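Local structure of topoisomerase I-like protein (Leishmania donovani, 2B9S) at residues R277-Y282 and A345-F350. The protein probably relaxes supercoiled DNA by cutting and rejoining one strand, as the large subunit of a heterodimeric type IB topoisomerase. Sequence-based numbering, arbitrary orientation.
Sequences RAVAMY and ALLQRF
Val279 meets Leu346, Leu347 and Phe350 at once, and with 82 Å² buried it supplies more than half of the 155 Å² lost between the two helical segments. Its two methyls divide the work. CG2 lies 3.5 Å from CD1 of Leu346 and 3.8 Å from CE2 of Phe350; it touches both residues, which are a helical turn apart, and the two partner atoms lie roughly at right angles as seen from it. CG1 reaches the third partner, CD2 of Leu347, at a looser 4.0 Å. With CG1 anti to the backbone N (chi1 178°), CG2 falls beside that N, and the branches spread over separate parts of the opposite helix. The methyl meets the Phe350 ring obliquely, near its CE2 corner, and the side chains of Val279 and Leu346 run past each other in opposite senses. On the far helix, Leu346 O stands 3.1 Å above the Phe350 ring plane, displaced toward the rim. No hydrogen bond spans the two segments; all three contacts are apolar. The segment axes come no closer than 11.2 Å and cross at -122°, a separation bridged by side chains while the nearest CA atoms, those of Val279 and Leu346, remain 8.0 Å apart. Nearby, Phe267 also touches Leu346, and Phe283, a turn beyond Val279 on helix 272-287, touches Leu347. Val279 thus packs against residues 346, 347 and 350 on one side of helix 341-351, which follows strands 320-326 and 332-338: an oblique, apolar helix-helix packing within the catalytic core of a type IB topoisomerase.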
# COMPACT_ATOMS: atom_id res chain seq x y z
N ARG D 277 6.21 -1.85 26.79
CA ARG D 277 4.99 -2.42 26.18
C ARG D 277 3.74 -1.57 26.45
O ARG D 277 2.93 -1.34 25.53
CB ARG D 277 4.78 -3.86 26.64
CG ARG D 277 3.78 -4.66 25.80
CD ARG D 277 3.72 -6.12 26.25
NE ARG D 277 3.20 -6.24 27.62
CZ ARG D 277 3.23 -7.34 28.36
NH1 ARG D 277 3.77 -8.48 27.90
NH2 ARG D 277 2.71 -7.31 29.58
N ALA D 278 3.61 -1.09 27.69
CA ALA D 278 2.50 -0.21 28.13
C ALA D 278 2.45 1.15 27.44
O ALA D 278 1.38 1.61 27.04
CB ALA D 278 2.56 -0.03 29.66
N VAL D 279 3.60 1.82 27.33
CA VAL D 279 3.66 3.12 26.66
C VAL D 279 3.41 2.97 25.15
O VAL D 279 2.78 3.83 24.52
CB VAL D 279 5.01 3.85 26.98
CG1 VAL D 279 5.13 5.17 26.25
CG2 VAL D 279 5.14 4.06 28.50
N ALA D 280 3.88 1.86 24.58
CA ALA D 280 3.69 1.59 23.15
C ALA D 280 2.23 1.37 22.87
O ALA D 280 1.67 1.95 21.92
CB ALA D 280 4.54 0.41 22.69
N MET D 281 1.57 0.55 23.69
CA MET D 281 0.14 0.34 23.48
C MET D 281 -0.71 1.58 23.81
O MET D 281 -1.74 1.81 23.19
CB MET D 281 -0.37 -1.01 24.03
CG MET D 281 -0.21 -1.28 25.48
SD MET D 281 -0.34 -3.07 25.80
CE MET D 281 -2.10 -3.24 26.10
N TYR D 282 -0.24 2.41 24.73
CA TYR D 282 -0.81 3.72 24.97
C TYR D 282 -0.75 4.64 23.73
O TYR D 282 -1.74 5.32 23.41
CB TYR D 282 -0.09 4.39 26.14
CG TYR D 282 -0.46 5.84 26.37
CD1 TYR D 282 -1.63 6.19 27.06
CD2 TYR D 282 0.38 6.86 25.92
CE1 TYR D 282 -1.97 7.53 27.27
CE2 TYR D 282 0.05 8.20 26.13
CZ TYR D 282 -1.12 8.53 26.81
OH TYR D 282 -1.45 9.86 27.03
N ALA D 345 6.81 10.77 32.51
CA ALA D 345 7.91 10.37 33.40
C ALA D 345 8.64 9.09 32.95
O ALA D 345 9.87 8.99 33.08
CB ALA D 345 7.39 10.19 34.81
N LEU D 346 7.88 8.11 32.47
CA LEU D 346 8.40 6.90 31.84
C LEU D 346 9.28 7.23 30.61
O LEU D 346 10.36 6.69 30.47
CB LEU D 346 7.25 5.98 31.45
CG LEU D 346 6.64 5.07 32.53
CD1 LEU D 346 5.41 4.33 32.02
CD2 LEU D 346 7.65 4.09 33.09
N LEU D 347 8.81 8.14 29.76
CA LEU D 347 9.57 8.64 28.61
C LEU D 347 10.90 9.32 28.98
O LEU D 347 11.86 9.24 28.21
CB LEU D 347 8.71 9.60 27.78
CG LEU D 347 7.56 8.99 26.96
CD1 LEU D 347 6.74 10.08 26.24
CD2 LEU D 347 8.06 7.90 25.97
N GLN D 348 10.94 10.00 30.13
CA GLN D 348 12.19 10.56 30.64
C GLN D 348 13.15 9.43 31.02
O GLN D 348 14.33 9.51 30.76
CB GLN D 348 11.95 11.48 31.85
CG GLN D 348 11.13 12.75 31.55
CD GLN D 348 10.80 13.54 32.80
OE1 GLN D 348 10.26 13.00 33.77
NE2 GLN D 348 11.15 14.83 32.80
N ARG D 349 12.63 8.38 31.64
CA ARG D 349 13.39 7.20 31.96
C ARG D 349 13.93 6.53 30.69
O ARG D 349 15.10 6.13 30.63
CB ARG D 349 12.53 6.22 32.77
CG ARG D 349 13.33 5.20 33.56
CD ARG D 349 12.45 4.37 34.52
NE ARG D 349 12.18 3.00 34.04
CZ ARG D 349 11.14 2.26 34.45
NH1 ARG D 349 10.28 2.75 35.34
NH2 ARG D 349 10.96 1.03 33.97
N PHE D 350 13.06 6.43 29.67
CA PHE D 350 13.37 5.69 28.45
C PHE D 350 14.40 6.39 27.57
O PHE D 350 14.91 5.78 26.64
CB PHE D 350 12.10 5.44 27.61
CG PHE D 350 11.09 4.53 28.25
CD1 PHE D 350 11.42 3.78 29.38
CD2 PHE D 350 9.82 4.40 27.70
CE1 PHE D 350 10.48 2.94 29.97
CE2 PHE D 350 8.88 3.55 28.27
CZ PHE D 350 9.20 2.82 29.40